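Local coordinates for protein Alpha/beta hydrolase (Legionella pneumophila subsp. pneumophila str. Philadelphia 1, PDB 4EZI) that is of unknown function but has an alpha/beta hydrolase fold and may act as a triacylglycerol lipase, at residues V177-L182 with L189-V194; D33-H38 with L102-N107; A147-A152 with Y157-K162. All coordinates share one frame; numbering follows the deposited sequence.

Contact 1: V177-L182 with L189-V194; sequences VMFEML and LPVSAV
Phe179 presents one ring face to Val194, and the two side chains form a CH-pi contact. Methyl CG2 of Val194 sits 3.6 Å from the centroid of the Phe179 ring and only 3° off the ring normal, so it lies almost exactly over the centre and is nearly equidistant from all six ring carbons. The second methyl, Val194 CG1, lies beyond the ring's rim, 3.8 Å from Phe179 CD2. Phe179 reaches the strand because its CG stands anti to the backbone N (chi1 -176°), which carries the ring out from the helix. Its CE1 also comes within 4.3 Å of Val191 CG1, a looser contact at an oblique angle.

One turn further along the helix, Leu182 divides its two methyls between two partners. Its CD1 meets Val191 CG2 at 4.1 Å, the side chains running at about a right angle, while its CD2 packs on Leu189 CD2 at 3.9 Å. Val191 therefore uses one methyl for each helix residue, lying between Phe179 and Leu182. Pro306 and Thr307 also touch Phe179, and Leu165 of the preceding strand packs on Leu182. Between the two segments the contact is wholly apolar; the backbone of Val194 instead bonds to Pro309 and Leu311.

Phe179 and Leu182, three residues apart on helix 170-185, thus pack on the start of strand 193-197 and on the chain leading into it, as expected in the beta-alpha-beta crossover of strand 162-168, helix 170-185 and strand 193-197. In the alpha/beta hydrolase fold this helix follows the nucleophile elbow, here probably the turn at Ser169.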
loop_
_atom_site.group_PDB
_atom_site.type_symbol
_atom_site.label_atom_id
_atom_site.label_comp_id
_atom_site.label_asym_id
_atom_site.label_seq_id
_atom_site.Cartn_x
_atom_site.Cartn_y
_atom_site.Cartn_z
ATOM N N VAL A 177 7.649 2.642 -4.107
ATOM C CA VAL A 177 8.631 3.489 -3.421
ATOM C C VAL A 177 9.508 2.683 -2.448
ATOM O O VAL A 177 10.707 2.962 -2.299
ATOM C CB VAL A 177 8.000 4.759 -2.783
ATOM C CG1 VAL A 177 7.355 5.606 -3.882
ATOM C CG2 VAL A 177 7.021 4.427 -1.650
HETATM N N MSE A 178 8.940 1.642 -1.842
HETATM C CA MSE A 178 9.712 0.703 -1.033
HETATM C C MSE A 178 10.773 0.011 -1.905
HETATM O O MSE A 178 11.932 -0.104 -1.504
HETATM C CB MSE A 178 8.756 -0.336 -0.447
HETATM C CG MSE A 178 9.447 -1.413 0.358
HETATM SE SE MSE A 178 8.170 -2.728 0.942
HETATM C CE MSE A 178 9.377 -3.647 2.125
ATOM N N PHE A 179 10.355 -0.486 -3.054
ATOM C CA PHE A 179 11.267 -1.146 -4.008
ATOM C C PHE A 179 12.428 -0.223 -4.411
ATOM O O PHE A 179 13.603 -0.607 -4.357
ATOM C CB PHE A 179 10.426 -1.537 -5.202
ATOM C CG PHE A 179 11.127 -2.333 -6.295
ATOM C CD1 PHE A 179 12.231 -3.158 -6.082
ATOM C CD2 PHE A 179 10.590 -2.274 -7.564
ATOM C CE1 PHE A 179 12.763 -3.907 -7.134
ATOM C CE2 PHE A 179 11.097 -3.040 -8.600
ATOM C CZ PHE A 179 12.194 -3.843 -8.376
ATOM N N GLU A 180 12.099 1.026 -4.760
ATOM C CA GLU A 180 13.090 2.000 -5.140
ATOM C C GLU A 180 14.096 2.221 -4.022
ATOM O O GLU A 180 15.315 2.260 -4.263
ATOM C CB GLU A 180 12.394 3.314 -5.547
ATOM C CG GLU A 180 13.332 4.395 -5.989
ATOM C CD GLU A 180 12.628 5.661 -6.353
ATOM O OE1 GLU A 180 11.604 5.971 -5.703
ATOM O OE2 GLU A 180 13.101 6.363 -7.271
HETATM N N MSE A 181 13.600 2.402 -2.807
HETATM C CA MSE A 181 14.451 2.688 -1.669
HETATM C C MSE A 181 15.293 1.490 -1.257
HETATM O O MSE A 181 16.438 1.664 -0.843
HETATM C CB MSE A 181 13.624 3.214 -0.497
HETATM C CG MSE A 181 14.454 3.696 0.683
HETATM SE SE MSE A 181 13.401 4.448 2.128
HETATM C CE MSE A 181 12.962 6.187 1.335
ATOM N N LEU A 182 14.744 0.290 -1.357
ATOM C CA LEU A 182 15.548 -0.909 -1.117
ATOM C C LEU A 182 16.730 -0.986 -2.092
ATOM O O LEU A 182 17.870 -1.223 -1.691
ATOM C CB LEU A 182 14.700 -2.176 -1.216
ATOM C CG LEU A 182 13.795 -2.477 -0.008
ATOM C CD1 LEU A 182 12.900 -3.664 -0.343
ATOM C CD2 LEU A 182 14.612 -2.724 1.261
ATOM N N LEU A 189 20.354 -6.426 -0.272
ATOM C CA LEU A 189 19.206 -7.241 0.121
ATOM C C LEU A 189 18.487 -7.699 -1.154
ATOM O O LEU A 189 17.880 -6.889 -1.840
ATOM C CB LEU A 189 18.254 -6.431 0.999
ATOM C CG LEU A 189 16.999 -7.196 1.425
ATOM C CD1 LEU A 189 17.347 -8.398 2.317
ATOM C CD2 LEU A 189 16.026 -6.266 2.120
ATOM N N PRO A 190 18.507 -9.005 -1.466
ATOM C CA PRO A 190 17.855 -9.432 -2.710
ATOM C C PRO A 190 16.344 -9.289 -2.651
ATOM O O PRO A 190 15.742 -9.574 -1.611
ATOM C CB PRO A 190 18.243 -10.919 -2.856
ATOM C CG PRO A 190 19.340 -11.157 -1.881
ATOM C CD PRO A 190 19.277 -10.090 -0.835
ATOM N N VAL A 191 15.767 -8.804 -3.750
ATOM C CA VAL A 191 14.329 -8.734 -3.924
ATOM C C VAL A 191 14.001 -9.687 -5.073
ATOM O O VAL A 191 14.647 -9.622 -6.131
ATOM C CB VAL A 191 13.852 -7.307 -4.235
ATOM C CG1 VAL A 191 12.333 -7.295 -4.528
ATOM C CG2 VAL A 191 14.211 -6.344 -3.119
ATOM N N SER A 192 13.044 -10.591 -4.869
ATOM C CA SER A 192 12.728 -11.664 -5.830
ATOM C C SER A 192 11.685 -11.270 -6.868
ATOM O O SER A 192 11.768 -11.686 -8.012
ATOM C CB SER A 192 12.263 -12.931 -5.095
ATOM O OG SER A 192 13.161 -13.286 -4.057
ATOM N N ALA A 193 10.684 -10.485 -6.481
ATOM C CA ALA A 193 9.627 -10.094 -7.415
ATOM C C ALA A 193 8.797 -9.009 -6.755
ATOM O O ALA A 193 8.646 -8.980 -5.530
ATOM C CB ALA A 193 8.734 -11.251 -7.783
ATOM N N VAL A 194 8.228 -8.131 -7.576
ATOM C CA VAL A 194 7.479 -6.956 -7.128
ATOM C C VAL A 194 6.218 -6.850 -7.996
ATOM O O VAL A 194 6.319 -6.881 -9.220
ATOM C CB VAL A 194 8.352 -5.691 -7.245
ATOM C CG1 VAL A 194 7.579 -4.471 -6.738
ATOM C CG2 VAL A 194 9.634 -5.871 -6.446
#

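Contact 2: D33-H38 with L102-N107; sequences DTLTVH and LAAYGN
Leu35 reaches Ala104 with a single methyl. From CB, the side chain sets out toward helix 99-108, and CG takes the position anti to the carbonyl carbon, beside the backbone N (chi1 -65°). Neither CB nor CG comes close to the helix; the branch at CG decides the contact. There CD1 continues forward to lie 3.9 Å from Ala104 CB and 4.0 Å from Ala104 CA, resting against the root of the small side chain. The other methyl, CD2, makes no comparably close approach to the helix segment. Lys360 of helix 355-370 also touches Leu35.

Beyond Leu35 the closest approach is between backbones. His38 N donates to Asn107 O over 2.8 Å, with an N-H...O angle of 166°. The same oxygen lies 3.7 Å from Val37 CA, so the loop backbone passes close to the end of the helix. The side-chain amide of Asn107 is engaged elsewhere: its ND2 donates to the carbonyls of Tyr39 and Phe17. Within the helix, Leu102 O accepts from both Gly106 N and Asn107 N, the latter bond marking a wider, pi-type turn.

The loop leading to strand 41-51 is thus tied by a main-chain bond to the C-terminal part of helix 99-108, one of the helices packed around the central sheet of this alpha/beta hydrolase fold.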
loop_
_atom_site.group_PDB
_atom_site.type_symbol
_atom_site.label_atom_id
_atom_site.label_comp_id
_atom_site.label_asym_id
_atom_site.label_seq_id
_atom_site.Cartn_x
_atom_site.Cartn_y
_atom_site.Cartn_z
ATOM N N ASP A 33 -10.895 -18.118 -4.439
ATOM C CA ASP A 33 -11.467 -19.373 -4.006
ATOM C C ASP A 33 -10.807 -20.579 -4.698
ATOM O O ASP A 33 -10.963 -21.708 -4.245
ATOM C CB ASP A 33 -12.991 -19.353 -4.211
ATOM C CG ASP A 33 -13.405 -19.204 -5.675
ATOM O OD1 ASP A 33 -12.686 -18.559 -6.467
ATOM O OD2 ASP A 33 -14.490 -19.749 -6.031
ATOM N N THR A 34 -10.069 -20.338 -5.779
ATOM C CA THR A 34 -9.364 -21.389 -6.491
ATOM C C THR A 34 -8.009 -21.741 -5.853
ATOM O O THR A 34 -7.366 -22.711 -6.267
ATOM C CB THR A 34 -9.155 -21.030 -7.989
ATOM O OG1 THR A 34 -8.275 -19.920 -8.113
ATOM C CG2 THR A 34 -10.472 -20.716 -8.680
ATOM N N LEU A 35 -7.557 -20.970 -4.870
ATOM C CA LEU A 35 -6.301 -21.279 -4.177
ATOM C C LEU A 35 -6.533 -22.411 -3.189
ATOM O O LEU A 35 -7.594 -22.506 -2.582
ATOM C CB LEU A 35 -5.786 -20.039 -3.446
ATOM C CG LEU A 35 -5.365 -18.863 -4.338
ATOM C CD1 LEU A 35 -4.962 -17.665 -3.463
ATOM C CD2 LEU A 35 -4.192 -19.235 -5.214
ATOM N N THR A 36 -5.534 -23.259 -3.035
ATOM C CA THR A 36 -5.549 -24.349 -2.076
ATOM C C THR A 36 -4.851 -23.908 -0.786
ATOM O O THR A 36 -3.779 -23.309 -0.838
ATOM C CB THR A 36 -4.786 -25.569 -2.650
ATOM O OG1 THR A 36 -5.404 -26.002 -3.874
ATOM C CG2 THR A 36 -4.788 -26.730 -1.674
ATOM N N VAL A 37 -5.472 -24.202 0.353
ATOM C CA VAL A 37 -4.891 -23.866 1.657
ATOM C C VAL A 37 -4.062 -25.042 2.168
ATOM O O VAL A 37 -4.497 -26.197 2.113
ATOM C CB VAL A 37 -5.963 -23.443 2.713
ATOM C CG1 VAL A 37 -6.842 -22.324 2.159
ATOM C CG2 VAL A 37 -6.831 -24.607 3.162
ATOM N N HIS A 38 -2.862 -24.741 2.659
ATOM C CA HIS A 38 -1.907 -25.745 3.136
ATOM C C HIS A 38 -1.454 -25.560 4.583
ATOM O O HIS A 38 -0.894 -26.497 5.141
ATOM C CB HIS A 38 -0.648 -25.752 2.246
ATOM C CG HIS A 38 -0.920 -25.964 0.796
ATOM N ND1 HIS A 38 -1.199 -27.212 0.270
ATOM C CD2 HIS A 38 -0.928 -25.098 -0.248
ATOM C CE1 HIS A 38 -1.373 -27.094 -1.036
ATOM N NE2 HIS A 38 -1.210 -25.826 -1.373
ATOM N N LEU A 102 -3.961 -12.697 4.417
ATOM C CA LEU A 102 -3.373 -13.824 5.139
ATOM C C LEU A 102 -3.658 -15.162 4.449
ATOM O O LEU A 102 -2.769 -15.998 4.286
ATOM C CB LEU A 102 -3.892 -13.891 6.570
ATOM C CG LEU A 102 -3.556 -12.710 7.461
ATOM C CD1 LEU A 102 -4.081 -13.007 8.853
ATOM C CD2 LEU A 102 -2.041 -12.439 7.506
ATOM N N ALA A 103 -4.900 -15.333 4.010
ATOM C CA ALA A 103 -5.321 -16.578 3.410
ATOM C C ALA A 103 -4.554 -16.859 2.123
ATOM O O ALA A 103 -4.092 -17.973 1.881
ATOM C CB ALA A 103 -6.823 -16.572 3.189
ATOM N N ALA A 104 -4.453 -15.839 1.277
ATOM C CA ALA A 104 -3.814 -16.012 -0.019
ATOM C C ALA A 104 -2.299 -16.181 0.109
ATOM O O ALA A 104 -1.723 -17.104 -0.450
ATOM C CB ALA A 104 -4.184 -14.823 -0.929
ATOM N N TYR A 105 -1.661 -15.264 0.824
ATOM C CA TYR A 105 -0.207 -15.241 0.899
ATOM C C TYR A 105 0.387 -16.191 1.920
ATOM O O TYR A 105 1.515 -16.659 1.728
ATOM C CB TYR A 105 0.281 -13.822 1.190
ATOM C CG TYR A 105 0.159 -12.863 0.036
ATOM C CD1 TYR A 105 0.912 -13.040 -1.105
ATOM C CD2 TYR A 105 -0.690 -11.749 0.083
ATOM C CE1 TYR A 105 0.825 -12.163 -2.180
ATOM C CE2 TYR A 105 -0.797 -10.864 -0.983
ATOM C CZ TYR A 105 -0.036 -11.073 -2.111
ATOM O OH TYR A 105 -0.069 -10.195 -3.183
ATOM N N GLY A 106 -0.338 -16.408 3.009
ATOM C CA GLY A 106 0.128 -17.203 4.127
ATOM C C GLY A 106 -0.430 -18.609 4.101
ATOM O O GLY A 106 0.312 -19.577 3.866
ATOM N N ASN A 107 -1.734 -18.749 4.337
ATOM C CA ASN A 107 -2.305 -20.095 4.423
ATOM C C ASN A 107 -2.175 -20.880 3.139
ATOM O O ASN A 107 -1.982 -22.091 3.197
ATOM C CB ASN A 107 -3.760 -20.091 4.868
ATOM C CG ASN A 107 -3.983 -19.352 6.158
ATOM O OD1 ASN A 107 -4.081 -18.139 6.150
ATOM N ND2 ASN A 107 -4.115 -20.087 7.264
#

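Contact 3: A147-A152 with Y157-K162; sequences AAKELA and YPISDK
The backbone of Tyr157 closes on the last turns of helix 134-154, with its CA 4.9 Å from that of Ala152. Tyr157 N donates to Ala152 O over 2.9 Å in a nearly straight bond, the N-H...O angle being 173°. From this bond the second segment runs on in extended form through Ile159 and turns a corner at Asp161, where Ser160 OG accepts from Lys162 N in an ST turn.

Ala152 is the most covered residue, its methyl pointing at the incoming chain. CB lies 3.8 Å from Tyr157 O and 4.1 Å from Tyr157 CB, with Ile159 CG2 further off. The Tyr157 side chain starts toward the helix, but with CG anti to the backbone N (chi1 -170°) its ring leads away, and OH bonds to Pro67 O; Met66 and Met112 of neighbouring strands pack against it.

This return from helix to strand belongs to the alpha/beta hydrolase core: helix 134-154 covers the sheet, with Ala148 and Leu151 facing its strands, and the chain after the corner enters strand 162-168, which leads to the probable nucleophile elbow.

Further up the helix, Lys149 extends alongside the returning chain. A bend at chi3 (82°) brings CE to 3.7 Å from Ile159 CD1, the two side chains running at about a right angle. Beyond this apolar touch, a water lies between the ammonium group and the corner: it donates to Ser160 O and Asp161 OD1, and takes only a weak bond from Lys149 NZ, which stays 5.4 Å from Asp161 OD1.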
loop_
_atom_site.group_PDB
_atom_site.type_symbol
_atom_site.label_atom_id
_atom_site.label_comp_id
_atom_site.label_asym_id
_atom_site.label_seq_id
_atom_site.Cartn_x
_atom_site.Cartn_y
_atom_site.Cartn_z
ATOM N N ALA A 147 12.152 -5.258 11.058
ATOM C CA ALA A 147 11.652 -5.663 12.384
ATOM C C ALA A 147 11.044 -7.060 12.353
ATOM O O ALA A 147 11.232 -7.825 13.310
ATOM C CB ALA A 147 10.636 -4.626 12.892
ATOM N N ALA A 148 10.350 -7.393 11.275
ATOM C CA ALA A 148 9.778 -8.712 11.137
ATOM C C ALA A 148 10.846 -9.792 11.030
ATOM O O ALA A 148 10.714 -10.882 11.590
ATOM C CB ALA A 148 8.858 -8.769 9.931
ATOM N N LYS A 149 11.934 -9.481 10.338
ATOM C CA LYS A 149 13.048 -10.406 10.264
ATOM C C LYS A 149 13.702 -10.590 11.621
ATOM O O LYS A 149 14.155 -11.689 11.954
ATOM C CB LYS A 149 14.045 -9.970 9.200
ATOM C CG LYS A 149 13.455 -10.138 7.779
ATOM C CD LYS A 149 14.350 -9.734 6.649
ATOM C CE LYS A 149 15.323 -10.861 6.326
ATOM N NZ LYS A 149 16.132 -10.546 5.131
ATOM N N GLU A 150 13.791 -9.513 12.390
ATOM C CA GLU A 150 14.265 -9.652 13.773
ATOM C C GLU A 150 13.386 -10.591 14.596
ATOM O O GLU A 150 13.886 -11.418 15.378
ATOM C CB GLU A 150 14.359 -8.298 14.483
ATOM C CG GLU A 150 15.387 -7.338 13.897
ATOM C CD GLU A 150 15.317 -5.938 14.482
ATOM O OE1 GLU A 150 14.923 -5.790 15.651
ATOM O OE2 GLU A 150 15.668 -4.964 13.765
ATOM N N LEU A 151 12.072 -10.456 14.442
ATOM C CA LEU A 151 11.147 -11.374 15.131
ATOM C C LEU A 151 11.403 -12.813 14.738
ATOM O O LEU A 151 11.508 -13.696 15.614
ATOM C CB LEU A 151 9.698 -10.962 14.858
ATOM C CG LEU A 151 8.646 -11.880 15.476
ATOM C CD1 LEU A 151 8.687 -11.820 17.003
ATOM C CD2 LEU A 151 7.258 -11.528 14.905
ATOM N N ALA A 152 11.529 -13.061 13.444
ATOM C CA ALA A 152 11.777 -14.433 12.999
ATOM C C ALA A 152 13.080 -14.964 13.592
ATOM O O ALA A 152 13.120 -16.122 14.032
ATOM C CB ALA A 152 11.780 -14.505 11.459
ATOM N N TYR A 157 12.748 -18.940 13.546
ATOM C CA TYR A 157 11.896 -19.295 12.413
ATOM C C TYR A 157 12.749 -19.124 11.189
ATOM O O TYR A 157 13.063 -18.019 10.846
ATOM C CB TYR A 157 10.703 -18.343 12.371
ATOM C CG TYR A 157 9.619 -18.732 11.391
ATOM C CD1 TYR A 157 8.743 -19.756 11.684
ATOM C CD2 TYR A 157 9.513 -18.096 10.160
ATOM C CE1 TYR A 157 7.740 -20.106 10.817
ATOM C CE2 TYR A 157 8.523 -18.445 9.287
ATOM C CZ TYR A 157 7.637 -19.454 9.608
ATOM O OH TYR A 157 6.658 -19.789 8.704
ATOM N N PRO A 158 13.180 -20.218 10.553
ATOM C CA PRO A 158 14.095 -19.945 9.459
ATOM C C PRO A 158 13.331 -19.498 8.230
ATOM O O PRO A 158 12.295 -19.998 7.933
ATOM C CB PRO A 158 14.770 -21.294 9.218
ATOM C CG PRO A 158 13.753 -22.279 9.672
ATOM C CD PRO A 158 13.241 -21.640 10.936
ATOM N N ILE A 159 13.920 -18.570 7.543
ATOM C CA ILE A 159 13.375 -18.009 6.341
ATOM C C ILE A 159 14.410 -18.191 5.257
ATOM O O ILE A 159 15.602 -18.362 5.537
ATOM C CB ILE A 159 13.039 -16.519 6.567
ATOM C CG1 ILE A 159 14.219 -15.813 7.235
ATOM C CG2 ILE A 159 11.793 -16.344 7.447
ATOM C CD1 ILE A 159 14.183 -14.330 7.126
ATOM N N SER A 160 13.958 -18.173 4.016
ATOM C CA SER A 160 14.851 -18.205 2.865
ATOM C C SER A 160 15.228 -16.769 2.520
ATOM O O SER A 160 14.908 -15.830 3.258
ATOM C CB SER A 160 14.154 -18.850 1.686
ATOM O OG SER A 160 13.156 -17.984 1.182
ATOM N N ASP A 161 15.917 -16.597 1.396
ATOM C CA ASP A 161 16.228 -15.260 0.891
ATOM C C ASP A 161 15.201 -14.758 -0.129
ATOM O O ASP A 161 15.381 -13.683 -0.715
ATOM C CB ASP A 161 17.676 -15.202 0.358
ATOM C CG ASP A 161 18.727 -15.287 1.486
ATOM O OD1 ASP A 161 18.554 -14.650 2.554
ATOM O OD2 ASP A 161 19.744 -15.991 1.298
ATOM N N LYS A 162 14.129 -15.511 -0.351
ATOM C CA LYS A 162 13.063 -15.058 -1.257
ATOM C C LYS A 162 12.280 -13.930 -0.576
ATOM O O LYS A 162 11.849 -14.057 0.571
ATOM C CB LYS A 162 12.104 -16.186 -1.614
ATOM C CG LYS A 162 12.721 -17.340 -2.441
ATOM C CD LYS A 162 12.909 -16.973 -3.902
ATOM C CE LYS A 162 13.407 -18.171 -4.738
ATOM N NZ LYS A 162 13.606 -17.816 -6.170
HETATM O O HOH W 1 16.459 -13.869 4.654
#

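Contact 1 is the most buried of the three and purely apolar, made within one beta-alpha-beta unit; contacts 2 and 3 are partly buried and each adds a main-chain hydrogen bond to its hydrophobic touch, contact 3 also a water. Contacts 1 and 3 are neighbours, their centres about 16 Å apart: Ser192 OG lies 3.3 Å from Lys162 CA, and Leu189 CD1 lies 3.7 Å from Lys149 NZ. Contact 3 lies where the chain enters strand 162-168; contact 1 lies after that strand, between helix 170-185 and the approach to strand 193-197. Contact 2 touches neither and, unlike them, brings together segments far apart in sequence.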